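Long-range contacts in MHC class I antigen (Anolis carolinensis, PDB 7CPO), which probably displays peptides at the cell surface for inspection by T cells, in complex with beta2-microglobulin: residues M7-T12 and F24-Y29; T96-Y101 and Q116-G121. All coordinates share one frame; numbering follows the deposited sequence.

In the fold
From the N terminus the chain enters the peptide-binding platform on strand 5-14, turns, and comes back as strand 25-30; contact 1 closes this first beta hairpin. The chain then runs on through strands 33-39 and 44-47 and helix 62-87 before contact 2 closes a second hairpin, strands 96-105 and 111-119. The two contacts follow in series, neither nesting nor crossing, yet they lie side by side, their centres about 11 Å apart, because strands 5-14 and 96-105 are neighbours in the sheet. Tyr-9 N probably hydrogen-bonds to Tyr-101 O across this seam, joining the two halves of the groove floor.

Contact 1: M7-T12 and F24-Y29; sequences MRYFVT and FSYVGY
Val-11 is turned so that CG2 stands anti to the carbonyl carbon, beside the backbone N, while Tyr-26 swings its ring back toward the partner strand (chi1 -154°), and the two side chains meet on the peptide side of an antiparallel hairpin in the MHC class I groove floor. Val-11 CG2 sits over the centre of the Tyr-26 ring, 3.4 Å from its centroid and 10° off the normal, a CH-pi contact. The other methyl, Val-11 CG1, reaches Phe-24 CZ at 3.4 Å, so each methyl meets a ring of its own. Tyr-9 CD1 approaches the edge of the Tyr-26 ring near CE2 and also passes Gly-28 CA at 3.6 Å. The Tyr-9 hydroxyl bonds to the backbone of the bound peptide and to Tyr-45, that of Tyr-26 to Tyr-101 and His-73.

On the other face, Phe-10 and Tyr-29 stand nearly perpendicular, planes at 87°, with Phe-10 CE2 3.6 Å from Tyr-29 CD2. This face lies against beta2-microglobulin, whose Phe-56 meets the Phe-10 ring edge-to-face and whose Leu-54 O accepts a hydrogen bond from Ser-25 OG. Six backbone bonds knit the strands, in pairs at Arg-8/Tyr-29, Phe-10/Val-27 and Thr-12/Ser-25. At the Arg-8 end the guanidinium lays one face over the Tyr-29 side chain, NH1 lying 3.7 Å from Tyr-29 CB.

Contact 2: T96-Y101 and Q116-G121; sequences TFQWMY and QYAYDG
Trp-99 and Tyr-117 form the apolar centre, an offset stack of the indole five-membered ring on the phenol ring with centroids 4.2 Å apart and planes at 17°. The two side chains run alongside each other in the same direction, and Tyr-117 CE1 lies 3.3 Å from Trp-99 CD1. Tyr-101 CD2 lies over the opposite indole face, which holds the indole between two tyrosines. Phe-97 completes the aromatic cluster: with CG anti to the backbone N (chi1 -162°), its ring leans toward the second strand and brings CE2 to 3.4 Å from Tyr-117 CD1.

Backbone pairs join Gln-98 to Ala-118 and Met-100 to Gln-116 in this antiparallel hairpin. At the polar end, where the strand gives way to a turn, Asp-120 grips Thr-96 twice: its N donates to Thr-96 O almost straight (2.8 Å, 173°), and its OD1 accepts from Thr-96 N at 2.9 Å. The other carboxylate oxygen, OD2, bonds to His-95. A water accepts from Gly-121 N at 3.1 Å and lies close to Gln-98 OE1 and Ala-118 O; Gln-98 NE2 hydrogen-bonds to Trp-60 O of beta2-microglobulin.

Phe-97 and Tyr-119 pack against Leu-81 and Leu-84 of helix 62-87, and Phe-97, Trp-99 and Tyr-117 touch apolar peptide side chains. Gln-98, Met-100, Gln-116 and Ala-118 face beta2-microglobulin, while strands 5-14 and 122-128 flank the hairpin in the sheet.

Contact 1: M7-T12 and F24-Y29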
loop_
_atom_site.group_PDB
_atom_site.type_symbol
_atom_site.label_atom_id
_atom_site.label_comp_id
_atom_site.label_asym_id
_atom_site.label_seq_id
_atom_site.Cartn_x
_atom_site.Cartn_y
_atom_site.Cartn_z
ATOM N N MET A 7 5.831 -7.379 -10.087
ATOM C CA MET A 7 6.793 -7.279 -8.997
ATOM C C MET A 7 7.182 -5.814 -8.845
ATOM O O MET A 7 7.521 -5.155 -9.833
ATOM C CB MET A 7 8.035 -8.123 -9.261
ATOM C CG MET A 7 9.019 -8.049 -8.110
ATOM S SD MET A 7 10.560 -8.869 -8.470
ATOM C CE MET A 7 11.418 -7.652 -9.451
ATOM N N ARG A 8 7.144 -5.313 -7.616
ATOM C CA ARG A 8 7.190 -3.879 -7.367
ATOM C C ARG A 8 8.067 -3.612 -6.149
ATOM O O ARG A 8 7.829 -4.201 -5.089
ATOM C CB ARG A 8 5.761 -3.343 -7.133
ATOM C CG ARG A 8 4.913 -3.076 -8.416
ATOM C CD ARG A 8 3.397 -3.369 -8.303
ATOM N NE ARG A 8 2.810 -2.904 -7.048
ATOM C CZ ARG A 8 2.241 -3.711 -6.146
ATOM N NH1 ARG A 8 2.180 -5.021 -6.374
ATOM N NH2 ARG A 8 1.743 -3.225 -5.008
ATOM N N TYR A 9 9.064 -2.724 -6.289
ATOM C CA TYR A 9 9.879 -2.254 -5.168
ATOM C C TYR A 9 9.587 -0.789 -4.835
ATOM O O TYR A 9 9.407 0.045 -5.729
ATOM C CB TYR A 9 11.375 -2.418 -5.458
ATOM C CG TYR A 9 11.805 -3.857 -5.373
ATOM C CD1 TYR A 9 11.989 -4.470 -4.137
ATOM C CD2 TYR A 9 12.004 -4.613 -6.520
ATOM C CE1 TYR A 9 12.371 -5.806 -4.046
ATOM C CE2 TYR A 9 12.381 -5.951 -6.448
ATOM C CZ TYR A 9 12.560 -6.540 -5.202
ATOM O OH TYR A 9 12.943 -7.860 -5.103
ATOM N N PHE A 10 9.567 -0.471 -3.543
ATOM C CA PHE A 10 9.259 0.876 -3.080
ATOM C C PHE A 10 10.300 1.288 -2.051
ATOM O O PHE A 10 10.387 0.687 -0.971
ATOM C CB PHE A 10 7.862 0.952 -2.457
ATOM C CG PHE A 10 6.755 0.544 -3.371
ATOM C CD1 PHE A 10 6.061 1.505 -4.105
ATOM C CD2 PHE A 10 6.374 -0.795 -3.465
ATOM C CE1 PHE A 10 4.994 1.136 -4.943
ATOM C CE2 PHE A 10 5.327 -1.173 -4.296
ATOM C CZ PHE A 10 4.618 -0.199 -5.038
ATOM N N VAL A 11 11.054 2.336 -2.366
ATOM C CA VAL A 11 12.180 2.771 -1.561
ATOM C C VAL A 11 11.950 4.216 -1.147
ATOM O O VAL A 11 11.628 5.058 -1.992
ATOM C CB VAL A 11 13.492 2.619 -2.345
ATOM C CG1 VAL A 11 14.654 2.792 -1.439
ATOM C CG2 VAL A 11 13.524 1.252 -3.009
ATOM N N THR A 12 12.155 4.508 0.143
ATOM C CA THR A 12 11.848 5.813 0.725
ATOM C C THR A 12 12.997 6.270 1.604
ATOM O O THR A 12 13.424 5.543 2.509
ATOM C CB THR A 12 10.568 5.789 1.583
ATOM O OG1 THR A 12 9.436 5.500 0.769
ATOM C CG2 THR A 12 10.360 7.118 2.239
ATOM N N PHE A 24 15.022 5.337 6.272
ATOM C CA PHE A 24 15.047 4.437 5.109
ATOM C C PHE A 24 14.057 3.290 5.162
ATOM O O PHE A 24 13.945 2.615 6.174
ATOM C CB PHE A 24 16.431 3.833 4.900
ATOM C CG PHE A 24 16.673 3.365 3.489
ATOM C CD1 PHE A 24 16.574 4.259 2.429
ATOM C CD2 PHE A 24 17.001 2.039 3.219
ATOM C CE1 PHE A 24 16.801 3.848 1.113
ATOM C CE2 PHE A 24 17.230 1.619 1.910
ATOM C CZ PHE A 24 17.127 2.535 0.852
ATOM N N SER A 25 13.374 3.055 4.039
ATOM C CA SER A 25 12.409 1.970 3.884
ATOM C C SER A 25 12.505 1.385 2.471
ATOM O O SER A 25 12.647 2.131 1.498
ATOM C CB SER A 25 10.994 2.489 4.161
ATOM O OG SER A 25 10.073 1.431 4.311
ATOM N N TYR A 26 12.405 0.054 2.360
ATOM C CA TYR A 26 12.635 -0.660 1.097
ATOM C C TYR A 26 11.763 -1.908 1.109
ATOM O O TYR A 26 12.091 -2.871 1.802
ATOM C CB TYR A 26 14.107 -1.046 0.948
ATOM C CG TYR A 26 14.673 -1.220 -0.460
ATOM C CD1 TYR A 26 15.958 -0.750 -0.766
ATOM C CD2 TYR A 26 13.961 -1.869 -1.472
ATOM C CE1 TYR A 26 16.514 -0.903 -2.045
ATOM C CE2 TYR A 26 14.516 -2.021 -2.757
ATOM C CZ TYR A 26 15.793 -1.526 -3.025
ATOM O OH TYR A 26 16.345 -1.650 -4.279
ATOM N N VAL A 27 10.684 -1.922 0.336
ATOM C CA VAL A 27 9.697 -2.998 0.405
ATOM C C VAL A 27 9.469 -3.595 -0.983
ATOM O O VAL A 27 9.367 -2.874 -1.982
ATOM C CB VAL A 27 8.360 -2.495 1.002
ATOM C CG1 VAL A 27 7.442 -3.660 1.255
ATOM C CG2 VAL A 27 8.590 -1.759 2.302
ATOM N N GLY A 28 9.349 -4.915 -1.034
ATOM C CA GLY A 28 9.118 -5.637 -2.274
ATOM C C GLY A 28 7.755 -6.308 -2.248
ATOM O O GLY A 28 7.359 -6.890 -1.235
ATOM N N TYR A 29 7.042 -6.214 -3.373
ATOM C CA TYR A 29 5.722 -6.813 -3.537
ATOM C C TYR A 29 5.655 -7.692 -4.780
ATOM O O TYR A 29 6.254 -7.391 -5.825
ATOM C CB TYR A 29 4.620 -5.746 -3.656
ATOM C CG TYR A 29 4.322 -4.992 -2.382
ATOM C CD1 TYR A 29 3.209 -5.326 -1.578
ATOM C CD2 TYR A 29 5.135 -3.936 -1.978
ATOM C CE1 TYR A 29 2.941 -4.620 -0.407
ATOM C CE2 TYR A 29 4.865 -3.226 -0.811
ATOM C CZ TYR A 29 3.772 -3.571 -0.038
ATOM O OH TYR A 29 3.523 -2.860 1.103
#

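Contact 2: T96-Y101 and Q116-G121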
loop_
_atom_site.group_PDB
_atom_site.type_symbol
_atom_site.label_atom_id
_atom_site.label_comp_id
_atom_site.label_asym_id
_atom_site.label_seq_id
_atom_site.Cartn_x
_atom_site.Cartn_y
_atom_site.Cartn_z
ATOM N N THR A 96 12.325 14.414 1.217
ATOM C CA THR A 96 12.035 13.020 0.920
ATOM C C THR A 96 12.541 12.647 -0.469
ATOM O O THR A 96 12.398 13.415 -1.418
ATOM C CB THR A 96 10.538 12.759 1.005
ATOM O OG1 THR A 96 10.093 13.102 2.315
ATOM C CG2 THR A 96 10.240 11.285 0.792
ATOM N N PHE A 97 13.121 11.460 -0.587
ATOM C CA PHE A 97 13.453 10.882 -1.880
ATOM C C PHE A 97 12.828 9.495 -1.987
ATOM O O PHE A 97 12.978 8.676 -1.079
ATOM C CB PHE A 97 14.956 10.801 -2.072
ATOM C CG PHE A 97 15.358 10.622 -3.491
ATOM C CD1 PHE A 97 15.306 11.689 -4.375
ATOM C CD2 PHE A 97 15.770 9.382 -3.956
ATOM C CE1 PHE A 97 15.677 11.523 -5.712
ATOM C CE2 PHE A 97 16.139 9.213 -5.278
ATOM C CZ PHE A 97 16.097 10.285 -6.158
ATOM N N GLN A 98 12.120 9.240 -3.087
ATOM C CA GLN A 98 11.403 7.988 -3.291
ATOM C C GLN A 98 11.761 7.404 -4.651
ATOM O O GLN A 98 12.004 8.130 -5.616
ATOM C CB GLN A 98 9.887 8.166 -3.232
ATOM C CG GLN A 98 9.256 8.350 -1.858
ATOM C CD GLN A 98 7.844 8.936 -1.986
ATOM O OE1 GLN A 98 7.684 10.131 -2.242
ATOM N NE2 GLN A 98 6.816 8.087 -1.828
ATOM N N TRP A 99 11.776 6.079 -4.713
ATOM C CA TRP A 99 12.135 5.336 -5.910
ATOM C C TRP A 99 11.155 4.186 -6.028
ATOM O O TRP A 99 11.004 3.417 -5.074
ATOM C CB TRP A 99 13.572 4.822 -5.798
ATOM C CG TRP A 99 14.142 3.971 -6.923
ATOM C CD1 TRP A 99 13.848 4.027 -8.260
ATOM C CD2 TRP A 99 15.167 2.974 -6.781
ATOM N NE1 TRP A 99 14.621 3.109 -8.957
ATOM C CE2 TRP A 99 15.432 2.453 -8.067
ATOM C CE3 TRP A 99 15.874 2.463 -5.685
ATOM C CZ2 TRP A 99 16.372 1.443 -8.283
ATOM C CZ3 TRP A 99 16.817 1.456 -5.903
ATOM C CH2 TRP A 99 17.054 0.961 -7.190
ATOM N N MET A 100 10.463 4.083 -7.159
ATOM C CA MET A 100 9.646 2.903 -7.412
ATOM C C MET A 100 10.029 2.306 -8.756
ATOM O O MET A 100 10.275 3.024 -9.728
ATOM C CB MET A 100 8.115 3.196 -7.344
ATOM C CG MET A 100 7.617 4.334 -8.201
ATOM S SD MET A 100 5.873 4.759 -7.888
ATOM C CE MET A 100 5.033 3.294 -8.500
ATOM N N TYR A 101 10.107 0.987 -8.793
ATOM C CA TYR A 101 10.420 0.309 -10.032
ATOM C C TYR A 101 9.852 -1.091 -9.980
ATOM O O TYR A 101 9.657 -1.661 -8.902
ATOM C CB TYR A 101 11.927 0.262 -10.298
ATOM C CG TYR A 101 12.764 -0.498 -9.297
ATOM C CD1 TYR A 101 13.179 -1.801 -9.551
ATOM C CD2 TYR A 101 13.182 0.104 -8.124
ATOM C CE1 TYR A 101 13.975 -2.488 -8.657
ATOM C CE2 TYR A 101 13.974 -0.566 -7.231
ATOM C CZ TYR A 101 14.373 -1.869 -7.500
ATOM O OH TYR A 101 15.169 -2.545 -6.587
ATOM N N GLN A 116 11.152 5.067 -11.596
ATOM C CA GLN A 116 10.755 6.444 -11.327
ATOM C C GLN A 116 11.265 6.902 -9.970
ATOM O O GLN A 116 11.324 6.122 -9.014
ATOM C CB GLN A 116 9.230 6.602 -11.351
ATOM C CG GLN A 116 8.567 6.029 -12.584
ATOM C CD GLN A 116 7.055 6.101 -12.512
ATOM O OE1 GLN A 116 6.380 5.079 -12.536
ATOM N NE2 GLN A 116 6.517 7.314 -12.420
ATOM N N TYR A 117 11.582 8.194 -9.888
ATOM C CA TYR A 117 12.059 8.842 -8.676
ATOM C C TYR A 117 11.232 10.086 -8.394
ATOM O O TYR A 117 10.853 10.805 -9.322
ATOM C CB TYR A 117 13.501 9.274 -8.810
ATOM C CG TYR A 117 14.533 8.185 -9.014
ATOM C CD1 TYR A 117 15.029 7.445 -7.937
ATOM C CD2 TYR A 117 15.066 7.946 -10.274
ATOM C CE1 TYR A 117 16.022 6.482 -8.118
ATOM C CE2 TYR A 117 16.051 6.983 -10.466
ATOM C CZ TYR A 117 16.529 6.261 -9.383
ATOM O OH TYR A 117 17.495 5.308 -9.587
ATOM N N ALA A 118 10.976 10.360 -7.114
ATOM C CA ALA A 118 10.260 11.559 -6.692
ATOM C C ALA A 118 11.022 12.284 -5.591
ATOM O O ALA A 118 11.535 11.651 -4.653
ATOM C CB ALA A 118 8.862 11.236 -6.169
ATOM N N TYR A 119 11.058 13.614 -5.679
ATOM C CA TYR A 119 11.623 14.444 -4.621
ATOM C C TYR A 119 10.508 15.193 -3.905
ATOM O O TYR A 119 9.687 15.856 -4.549
ATOM C CB TYR A 119 12.641 15.432 -5.187
ATOM C CG TYR A 119 13.408 16.193 -4.136
ATOM C CD1 TYR A 119 14.048 15.523 -3.098
ATOM C CD2 TYR A 119 13.524 17.577 -4.198
ATOM C CE1 TYR A 119 14.772 16.211 -2.150
ATOM C CE2 TYR A 119 14.245 18.277 -3.255
ATOM C CZ TYR A 119 14.869 17.594 -2.235
ATOM O OH TYR A 119 15.595 18.287 -1.292
ATOM N N ASP A 120 10.478 15.085 -2.583
ATOM C CA ASP A 120 9.439 15.721 -1.771
ATOM C C ASP A 120 8.038 15.437 -2.312
ATOM O O ASP A 120 7.176 16.321 -2.341
ATOM C CB ASP A 120 9.667 17.231 -1.674
ATOM C CG ASP A 120 10.880 17.578 -0.861
ATOM O OD1 ASP A 120 11.168 16.832 0.091
ATOM O OD2 ASP A 120 11.541 18.593 -1.165
ATOM N N GLY A 121 7.816 14.205 -2.777
ATOM C CA GLY A 121 6.486 13.765 -3.184
ATOM C C GLY A 121 6.022 14.199 -4.564
ATOM O O GLY A 121 4.874 13.907 -4.931
HETATM O O HOH W 1 9.577 11.719 -2.433
#